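Local atomic coordinates of ZmpA Glycopeptidase (Clostridium perfringens, PDB entry 6XSX), a protein that probably cleaves the peptide backbone of glycoproteins as an M60-family metalloprotease, the catalytic module of which is the part described here. Residues V63-E68 against P135-E140; G70-K75 against N124-E129; Y53-G58 against I100-K105. All coordinates share one frame; numbering follows the deposited sequence.

At one end of the M60 catalytic module, three contacts lie in and beside a four-stranded antiparallel sheet. Along the chain the segments run 53-58, 63-68, 70-75, 100-105, 124-129 and 135-140, so both segments of interaction 2 fall between those of interaction 1. Interaction 1 pairs the two inner strands and so builds the small sheet, while interactions 2 and 3 join the connections that run between it and the larger mixed sheet. Centres of interactions 1 and 2 are about 12 Å apart, those of 1 and 3 about 18 Å, and those of 2 and 3 about 24 Å. Interaction 1 touches both others, whereas 2 and 3 do not touch each other.

Interaction 1 (V63-E68 against P135-E140). With EDO (1,2-ethanediol), chain F.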
loop_
_atom_site.group_PDB
_atom_site.type_symbol
_atom_site.label_atom_id
_atom_site.label_comp_id
_atom_site.label_asym_id
_atom_site.label_seq_id
_atom_site.Cartn_x
_atom_site.Cartn_y
_atom_site.Cartn_z
ATOM N N VAL A 63 -23.947 21.128 -21.092
ATOM C CA VAL A 63 -23.619 21.344 -19.693
ATOM C C VAL A 63 -23.743 22.829 -19.398
ATOM O O VAL A 63 -23.173 23.653 -20.103
ATOM C CB VAL A 63 -22.221 20.810 -19.335
ATOM C CG1 VAL A 63 -21.914 20.987 -17.850
ATOM C CG2 VAL A 63 -22.057 19.357 -19.753
ATOM N N TYR A 64 -24.503 23.137 -18.350
ATOM C CA TYR A 64 -24.694 24.503 -17.900
ATOM C C TYR A 64 -23.829 24.746 -16.672
ATOM O O TYR A 64 -23.837 23.942 -15.737
ATOM C CB TYR A 64 -26.177 24.744 -17.627
ATOM C CG TYR A 64 -26.989 24.776 -18.892
ATOM C CD1 TYR A 64 -27.073 25.936 -19.652
ATOM C CD2 TYR A 64 -27.636 23.641 -19.349
ATOM C CE1 TYR A 64 -27.806 25.971 -20.829
ATOM C CE2 TYR A 64 -28.367 23.662 -20.526
ATOM C CZ TYR A 64 -28.447 24.826 -21.267
ATOM O OH TYR A 64 -29.168 24.835 -22.424
ATOM N N VAL A 65 -23.075 25.852 -16.711
ATOM C CA VAL A 65 -22.096 26.178 -15.688
ATOM C C VAL A 65 -22.388 27.582 -15.162
ATOM O O VAL A 65 -22.456 28.543 -15.927
ATOM C CB VAL A 65 -20.663 26.083 -16.254
ATOM C CG1 VAL A 65 -19.617 26.556 -15.251
ATOM C CG2 VAL A 65 -20.324 24.687 -16.768
ATOM N N ASP A 66 -22.548 27.690 -13.843
ATOM C CA ASP A 66 -22.696 28.983 -13.194
ATOM C C ASP A 66 -21.535 29.198 -12.224
ATOM O O ASP A 66 -21.386 28.446 -11.260
ATOM C CB ASP A 66 -24.082 29.090 -12.544
ATOM C CG ASP A 66 -24.300 30.324 -11.680
ATOM O OD1 ASP A 66 -23.445 31.232 -11.692
ATOM O OD2 ASP A 66 -25.331 30.359 -10.986
ATOM N N VAL A 67 -20.689 30.195 -12.526
ATOM C CA VAL A 67 -19.673 30.715 -11.612
ATOM C C VAL A 67 -19.804 32.237 -11.612
ATOM O O VAL A 67 -20.438 32.792 -12.512
ATOM C CB VAL A 67 -18.234 30.315 -12.017
ATOM C CG1 VAL A 67 -18.007 28.809 -11.952
ATOM C CG2 VAL A 67 -17.848 30.863 -13.385
ATOM N N GLU A 68 -19.179 32.903 -10.631
ATOM C CA GLU A 68 -19.066 34.351 -10.665
ATOM C C GLU A 68 -18.308 34.750 -11.924
ATOM O O GLU A 68 -17.329 34.101 -12.285
ATOM C CB GLU A 68 -18.237 34.874 -9.496
ATOM C CG GLU A 68 -18.958 34.847 -8.172
ATOM C CD GLU A 68 -18.083 35.335 -7.031
ATOM O OE1 GLU A 68 -17.271 36.263 -7.259
ATOM O OE2 GLU A 68 -18.196 34.770 -5.932
ATOM N N PRO A 135 -19.320 26.805 -7.744
ATOM C CA PRO A 135 -19.970 26.566 -9.033
ATOM C C PRO A 135 -21.224 25.704 -8.891
ATOM O O PRO A 135 -21.320 24.854 -8.002
ATOM C CB PRO A 135 -18.917 25.789 -9.842
ATOM C CG PRO A 135 -17.607 26.084 -9.149
ATOM C CD PRO A 135 -17.950 26.271 -7.683
ATOM N N LYS A 136 -22.184 25.948 -9.783
ATOM C CA LYS A 136 -23.324 25.072 -9.961
ATOM C C LYS A 136 -23.278 24.580 -11.398
ATOM O O LYS A 136 -22.993 25.367 -12.298
ATOM C CB LYS A 136 -24.635 25.834 -9.756
ATOM C CG LYS A 136 -24.901 26.312 -8.337
ATOM C CD LYS A 136 -25.874 27.475 -8.303
ATOM C CE LYS A 136 -26.335 27.822 -6.904
ATOM N NZ LYS A 136 -26.984 26.659 -6.258
ATOM N N ILE A 137 -23.524 23.280 -11.602
ATOM C CA ILE A 137 -23.617 22.789 -12.965
ATOM C C ILE A 137 -24.830 21.876 -13.108
ATOM O O ILE A 137 -25.308 21.291 -12.130
ATOM C CB ILE A 137 -22.313 22.130 -13.477
ATOM C CG1 ILE A 137 -22.160 20.679 -13.024
ATOM C CG2 ILE A 137 -21.077 22.965 -13.153
ATOM C CD1 ILE A 137 -21.145 19.909 -13.840
ATOM N N ARG A 138 -25.302 21.785 -14.355
ATOM C CA ARG A 138 -26.348 20.862 -14.747
ATOM C C ARG A 138 -25.930 20.185 -16.047
ATOM O O ARG A 138 -25.399 20.837 -16.941
ATOM C CB ARG A 138 -27.662 21.624 -14.928
ATOM C CG ARG A 138 -28.878 20.732 -15.114
ATOM C CD ARG A 138 -30.160 21.533 -14.970
ATOM N NE ARG A 138 -30.230 22.717 -15.818
ATOM C CZ ARG A 138 -30.552 22.704 -17.107
ATOM N NH1 ARG A 138 -30.821 21.557 -17.709
ATOM N NH2 ARG A 138 -30.601 23.837 -17.786
ATOM N N ILE A 139 -26.178 18.873 -16.132
ATOM C CA ILE A 139 -25.824 18.108 -17.313
ATOM C C ILE A 139 -27.109 17.595 -17.958
ATOM O O ILE A 139 -27.905 16.926 -17.303
ATOM C CB ILE A 139 -24.840 16.968 -16.957
ATOM C CG1 ILE A 139 -23.553 17.513 -16.330
ATOM C CG2 ILE A 139 -24.540 16.104 -18.172
ATOM C CD1 ILE A 139 -22.740 16.479 -15.578
ATOM N N GLU A 140 -27.280 17.876 -19.255
ATOM C CA GLU A 140 -28.408 17.370 -20.022
ATOM C C GLU A 140 -27.923 16.343 -21.043
ATOM O O GLU A 140 -26.881 16.528 -21.673
ATOM C CB GLU A 140 -29.055 18.503 -20.824
ATOM C CG GLU A 140 -29.820 19.524 -20.006
ATOM C CD GLU A 140 -30.530 20.587 -20.842
ATOM O OE1 GLU A 140 -30.346 20.603 -22.091
ATOM O OE2 GLU A 140 -31.259 21.412 -20.250
HETATM C C1 EDO F . -27.372 25.311 -13.043
HETATM O O1 EDO F . -28.395 24.978 -13.965
HETATM C C2 EDO F . -26.192 25.882 -13.724
HETATM O O2 EDO F . -26.549 27.014 -14.491
#
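Y64 and R138 lie side by side on the outer face of a strand pair, with R138 NH2 over one face of the tyrosine ring, near its CD2-CE2 side, and the ring and guanidinium planes only 20° apart. R138 NH2 makes the nearest approach, 3.4 Å from Y64 CD2. The arginine chain reaches that position by a bend at chi3 (53°), which folds its end back across the neighbouring strand. E140 completes the cluster: R138 NH1 donates to E140 OE2 at 2.6 Å in a salt bridge that lies in the guanidinium plane and meets the carboxylate on its anti side. The second carboxylate oxygen, E140 OE1, sits at the ring edge, 4.0 Å from Y64 CE2, with ring and carboxylate planes inclined by 65°. All three residues also touch a crystal neighbour, so the lattice may influence their exact pose. A bound 1,2-ethanediol, probably from the crystallisation liquor, accepts a weak hydrogen bond from R138 NE.

Beneath this cluster is a regular antiparallel ladder between the central strands of a four-stranded sheet, flanked by strands 24-26 and 96-101. In the hydrogen-bonded pair of Y64 and R138, Y64 N reaches R138 O at 2.8 Å and R138 N reaches Y64 O at 3.0 Å; D66 and K136 repeat the pattern. The opposite face carries V63, V65, I137 and I139, with V65 CG2 4.1 Å from I137 CG2. I139 on this face touches Y53 of strand 49-56 in the larger mixed sheet. Where the ladder ends, V67 CG1 packs 3.8 Å from P135 CB.

D66 and K136 run alongside each other, D66 OD2 4.0 Å from K136 CD, without joining their charges. D66 OD1 instead forms a salt bridge with R133, while K136 NZ has a long, weak ion pair with E26.

Interaction 2 (G70-K75 against N124-E129); sequences GKPTPK and NPYTSE
Y126 receives P72 on the face of its ring, in a contact between two connections that link the sheets of the module: 70-75 leads from strand 60-66 into strand 75-80, whereas the segment N124-E129 follows strand 117-123 and enters helix 128-131. The proline meets the aromatic in a CH-pi interaction, P72 CB standing 3.7 Å from the centroid of the Y126 ring and 11° off its normal. An inverse gamma turn centred on P125 ends at the tyrosine, with a weak bond from Y126 N to N124 O. With Y126 CG anti to its own carbonyl carbon (chi1 -57°), the ring is carried toward P72. At the ring edge, in its plane, N124 OD1 lies 3.5 Å from P74 CB; this amide is held by Q28 at ND2 and by Q131 at OD1, and Q131 also bonds P72 O, tying both loops to the helix.

K75 approaches the far end of the ring, its chain crossing that of the tyrosine nearly at a right angle and bringing K75 CE to 3.5 Å from Y126 OH. One water joins K75 NZ and Y126 OH to the backbone carbonyl T73 O: it donates to T73 O at 2.7 Å, accepts from K75 NZ at 2.9 Å and lies 2.6 Å from Y126 OH.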
loop_
_atom_site.group_PDB
_atom_site.type_symbol
_atom_site.label_atom_id
_atom_site.label_comp_id
_atom_site.label_asym_id
_atom_site.label_seq_id
_atom_site.Cartn_x
_atom_site.Cartn_y
_atom_site.Cartn_z
ATOM N N GLY A 70 -15.858 35.941 -14.541
ATOM C CA GLY A 70 -14.413 36.121 -14.556
ATOM C C GLY A 70 -13.655 35.109 -13.690
ATOM O O GLY A 70 -12.429 35.107 -13.694
ATOM N N LYS A 71 -14.380 34.267 -12.940
ATOM C CA LYS A 71 -13.773 33.316 -12.017
ATOM C C LYS A 71 -13.517 31.979 -12.710
ATOM O O LYS A 71 -14.209 31.619 -13.659
ATOM C CB LYS A 71 -14.691 33.070 -10.817
ATOM C CG LYS A 71 -14.840 34.230 -9.845
ATOM C CD LYS A 71 -13.528 34.823 -9.387
ATOM C CE LYS A 71 -13.745 36.036 -8.507
ATOM N NZ LYS A 71 -12.453 36.572 -8.026
ATOM N N PRO A 72 -12.530 31.178 -12.251
ATOM C CA PRO A 72 -12.254 29.887 -12.886
ATOM C C PRO A 72 -13.407 28.884 -12.778
ATOM O O PRO A 72 -14.174 28.890 -11.819
ATOM C CB PRO A 72 -10.955 29.422 -12.212
ATOM C CG PRO A 72 -10.942 30.151 -10.879
ATOM C CD PRO A 72 -11.596 31.490 -11.153
ATOM N N THR A 73 -13.530 28.045 -13.806
ATOM C CA THR A 73 -14.640 27.121 -13.955
ATOM C C THR A 73 -14.161 25.707 -13.646
ATOM O O THR A 73 -13.005 25.375 -13.920
ATOM C CB THR A 73 -15.175 27.150 -15.389
ATOM O OG1 THR A 73 -14.097 26.879 -16.292
ATOM C CG2 THR A 73 -15.852 28.460 -15.735
ATOM N N PRO A 74 -15.043 24.841 -13.088
ATOM C CA PRO A 74 -14.727 23.426 -12.894
ATOM C C PRO A 74 -14.606 22.743 -14.254
ATOM O O PRO A 74 -14.939 23.329 -15.287
ATOM C CB PRO A 74 -15.949 22.868 -12.145
ATOM C CG PRO A 74 -17.083 23.825 -12.505
ATOM C CD PRO A 74 -16.411 25.173 -12.652
ATOM N N LYS A 75 -14.111 21.504 -14.220
ATOM C CA LYS A 75 -13.905 20.684 -15.398
ATOM C C LYS A 75 -14.755 19.418 -15.282
ATOM O O LYS A 75 -15.104 18.982 -14.179
ATOM C CB LYS A 75 -12.406 20.394 -15.541
ATOM C CG LYS A 75 -11.593 21.630 -15.920
ATOM C CD LYS A 75 -10.217 21.753 -15.298
ATOM C CE LYS A 75 -9.606 23.136 -15.448
ATOM N NZ LYS A 75 -9.844 23.741 -16.787
ATOM N N ASN A 124 -12.720 20.090 -9.673
ATOM C CA ASN A 124 -12.821 21.510 -9.386
ATOM C C ASN A 124 -11.593 21.948 -8.599
ATOM O O ASN A 124 -11.686 22.198 -7.399
ATOM C CB ASN A 124 -14.104 21.866 -8.634
ATOM C CG ASN A 124 -14.367 23.358 -8.625
ATOM O OD1 ASN A 124 -13.974 24.059 -9.555
ATOM N ND2 ASN A 124 -15.002 23.849 -7.575
ATOM N N PRO A 125 -10.412 22.063 -9.254
ATOM C CA PRO A 125 -9.141 22.186 -8.536
ATOM C C PRO A 125 -8.773 23.626 -8.163
ATOM O O PRO A 125 -7.674 24.094 -8.458
ATOM C CB PRO A 125 -8.179 21.531 -9.547
ATOM C CG PRO A 125 -8.730 21.987 -10.894
ATOM C CD PRO A 125 -10.237 22.050 -10.714
ATOM N N TYR A 126 -9.703 24.318 -7.495
ATOM C CA TYR A 126 -9.524 25.709 -7.106
ATOM C C TYR A 126 -9.967 25.899 -5.662
ATOM O O TYR A 126 -10.815 25.164 -5.158
ATOM C CB TYR A 126 -10.313 26.638 -8.039
ATOM C CG TYR A 126 -9.933 26.482 -9.489
ATOM C CD1 TYR A 126 -8.776 27.064 -9.992
ATOM C CD2 TYR A 126 -10.712 25.724 -10.348
ATOM C CE1 TYR A 126 -8.410 26.910 -11.321
ATOM C CE2 TYR A 126 -10.353 25.548 -11.674
ATOM C CZ TYR A 126 -9.199 26.139 -12.159
ATOM O OH TYR A 126 -8.857 25.956 -13.465
ATOM N N THR A 127 -9.405 26.924 -5.019
ATOM C CA THR A 127 -9.776 27.280 -3.658
ATOM C C THR A 127 -10.928 28.283 -3.672
ATOM O O THR A 127 -11.180 28.944 -4.682
ATOM C CB THR A 127 -8.579 27.883 -2.920
ATOM O OG1 THR A 127 -8.349 29.173 -3.489
ATOM C CG2 THR A 127 -7.327 27.033 -3.019
ATOM N N SER A 128 -11.621 28.372 -2.534
ATOM C CA SER A 128 -12.638 29.376 -2.263
ATOM C C SER A 128 -12.140 30.762 -2.649
ATOM O O SER A 128 -12.828 31.486 -3.364
ATOM C CB SER A 128 -13.011 29.347 -0.814
ATOM O OG SER A 128 -13.932 28.296 -0.596
ATOM N N GLU A 129 -10.949 31.116 -2.149
ATOM C CA GLU A 129 -10.382 32.435 -2.385
ATOM C C GLU A 129 -10.227 32.668 -3.890
ATOM O O GLU A 129 -10.480 33.767 -4.364
ATOM C CB GLU A 129 -9.091 32.632 -1.586
HETATM O O HOH W 1 -10.761 25.984 -15.221
#

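Interaction 3 (Y53-G58 against I100-K105)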
loop_
_atom_site.group_PDB
_atom_site.type_symbol
_atom_site.label_atom_id
_atom_site.label_comp_id
_atom_site.label_asym_id
_atom_site.label_seq_id
_atom_site.Cartn_x
_atom_site.Cartn_y
_atom_site.Cartn_z
ATOM N N TYR A 53 -23.548 10.048 -14.182
ATOM C CA TYR A 53 -23.922 10.042 -15.588
ATOM C C TYR A 53 -22.966 9.213 -16.440
ATOM O O TYR A 53 -21.746 9.298 -16.289
ATOM C CB TYR A 53 -23.977 11.455 -16.169
ATOM C CG TYR A 53 -25.095 12.300 -15.612
ATOM C CD1 TYR A 53 -26.417 11.871 -15.670
ATOM C CD2 TYR A 53 -24.827 13.524 -15.021
ATOM C CE1 TYR A 53 -27.447 12.641 -15.145
ATOM C CE2 TYR A 53 -25.845 14.306 -14.494
ATOM C CZ TYR A 53 -27.154 13.860 -14.549
ATOM O OH TYR A 53 -28.156 14.629 -14.036
ATOM N N ALA A 54 -23.567 8.458 -17.369
ATOM C CA ALA A 54 -22.872 7.702 -18.395
ATOM C C ALA A 54 -23.100 8.364 -19.749
ATOM O O ALA A 54 -24.160 8.938 -19.984
ATOM C CB ALA A 54 -23.363 6.275 -18.420
ATOM N N VAL A 55 -22.100 8.248 -20.628
ATOM C CA VAL A 55 -22.194 8.752 -21.989
ATOM C C VAL A 55 -21.530 7.756 -22.940
ATOM O O VAL A 55 -20.703 6.942 -22.521
ATOM C CB VAL A 55 -21.552 10.151 -22.110
ATOM C CG1 VAL A 55 -22.417 11.231 -21.468
ATOM C CG2 VAL A 55 -20.144 10.176 -21.525
ATOM N N LYS A 56 -21.916 7.849 -24.219
ATOM C CA LYS A 56 -21.286 7.155 -25.326
ATOM C C LYS A 56 -20.342 8.124 -26.028
ATOM O O LYS A 56 -20.687 9.290 -26.211
ATOM C CB LYS A 56 -22.349 6.722 -26.344
ATOM C CG LYS A 56 -23.405 5.769 -25.814
ATOM C CD LYS A 56 -24.478 5.435 -26.823
ATOM C CE LYS A 56 -25.554 4.557 -26.212
ATOM N NZ LYS A 56 -26.486 4.030 -27.237
ATOM N N SER A 57 -19.167 7.623 -26.451
ATOM C CA SER A 57 -18.269 8.411 -27.279
ATOM C C SER A 57 -19.040 8.931 -28.490
ATOM O O SER A 57 -19.809 8.188 -29.089
ATOM C CB SER A 57 -17.038 7.618 -27.682
ATOM O OG SER A 57 -16.124 7.504 -26.582
ATOM N N GLY A 58 -18.839 10.210 -28.834
ATOM C CA GLY A 58 -19.462 10.765 -30.026
ATOM C C GLY A 58 -20.868 11.314 -29.782
ATOM O O GLY A 58 -21.463 11.892 -30.690
ATOM N N ILE A 100 -21.114 19.843 -25.798
ATOM C CA ILE A 100 -19.925 19.005 -25.779
ATOM C C ILE A 100 -20.166 17.702 -26.541
ATOM O O ILE A 100 -21.136 16.981 -26.277
ATOM C CB ILE A 100 -19.439 18.730 -24.340
ATOM C CG1 ILE A 100 -19.134 20.034 -23.592
ATOM C CG2 ILE A 100 -18.220 17.810 -24.349
ATOM C CD1 ILE A 100 -19.116 19.869 -22.104
ATOM N N THR A 101 -19.232 17.404 -27.455
ATOM C CA THR A 101 -19.113 16.094 -28.082
ATOM C C THR A 101 -18.199 15.230 -27.214
ATOM O O THR A 101 -17.055 15.595 -26.946
ATOM C CB THR A 101 -18.647 16.199 -29.545
ATOM O OG1 THR A 101 -19.618 16.992 -30.230
ATOM C CG2 THR A 101 -18.540 14.862 -30.250
ATOM N N ILE A 102 -18.728 14.093 -26.752
ATOM C CA ILE A 102 -17.936 13.204 -25.915
ATOM C C ILE A 102 -16.807 12.617 -26.758
ATOM O O ILE A 102 -17.047 12.109 -27.844
ATOM C CB ILE A 102 -18.824 12.127 -25.251
ATOM C CG1 ILE A 102 -19.875 12.768 -24.337
ATOM C CG2 ILE A 102 -17.970 11.100 -24.508
ATOM C CD1 ILE A 102 -19.294 13.703 -23.273
ATOM N N PRO A 103 -15.532 12.680 -26.315
ATOM C CA PRO A 103 -14.432 12.153 -27.121
ATOM C C PRO A 103 -14.370 10.623 -27.125
ATOM O O PRO A 103 -15.137 9.942 -26.433
ATOM C CB PRO A 103 -13.196 12.757 -26.436
ATOM C CG PRO A 103 -13.613 12.885 -24.982
ATOM C CD PRO A 103 -15.084 13.251 -25.035
ATOM N N GLU A 104 -13.415 10.100 -27.900
ATOM C CA GLU A 104 -13.289 8.670 -28.117
ATOM C C GLU A 104 -11.819 8.273 -27.985
ATOM O O GLU A 104 -10.949 8.874 -28.614
ATOM C CB GLU A 104 -13.848 8.319 -29.498
ATOM C CG GLU A 104 -13.843 6.830 -29.786
ATOM C CD GLU A 104 -14.326 6.418 -31.172
ATOM O OE1 GLU A 104 -14.658 7.318 -31.969
ATOM O OE2 GLU A 104 -14.362 5.193 -31.455
ATOM N N LYS A 105 -11.552 7.258 -27.154
ATOM C CA LYS A 105 -10.205 6.737 -26.995
ATOM C C LYS A 105 -9.876 5.835 -28.187
ATOM O O LYS A 105 -10.777 5.242 -28.776
ATOM C CB LYS A 105 -10.081 5.991 -25.662
ATOM C CG LYS A 105 -10.050 6.865 -24.412
ATOM C CD LYS A 105 -8.913 7.875 -24.423
ATOM C CE LYS A 105 -8.730 8.560 -23.087
ATOM N NZ LYS A 105 -7.418 9.239 -22.981
HETATM O O HOH W 2 -13.907 6.240 -26.172
#
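The segments Y53-G58 and I100-K105 meet nearly at right angles, their touching parts running 89° apart; their nearest CA atoms, those of S57 and I102, are 5.0 Å apart. Each is the end of a strand: 49-56 belongs to the larger mixed sheet, 96-101 to the edge of the four-stranded one. The contact is therefore a crossing where connections of the two sheets meet, and not a ladder. One backbone hydrogen bond joins them, G58 N to I102 O at 2.8 Å and 158°, with the donor tilted out of the carbonyl plane. G58 adopts a positive phi as the chain turns from strand 49-56 toward strand 60-66, a conformation that suits glycine because the preceding carbonyl comes close.

The serine beside it supplies the second bond. With chi1 at -76°, S57 OG lies beside its own backbone N and donates to P103 O at 2.6 Å. The CB of S57 rests 3.7 Å from CB of E104, a residue whose carboxylate extends onward to a salt bridge with K116. On the buried side, V55 and I102 cross at about a right angle: V55 CG2 is 3.8 Å from I102 CG2, and I102 CB lies 3.5 Å from K56 O. F78 of strand 75-80 and I61 of strand 60-66 also touch this pair, so the isoleucine wedges into the core between the two sheets.

Two successive donors, S57 OG and G58 N, thus grip two successive carbonyls. Because S57 OG gives its proton to P103 O, it can accept one from a water, which in turn takes the N-H of K105, the water oxygen lying 2.7 Å from K105 N. That water bridge satisfies S57 OG and K105 N beside the apolar packing of V55 and I102, so polar bonds and hydrophobic contact lie next to each other.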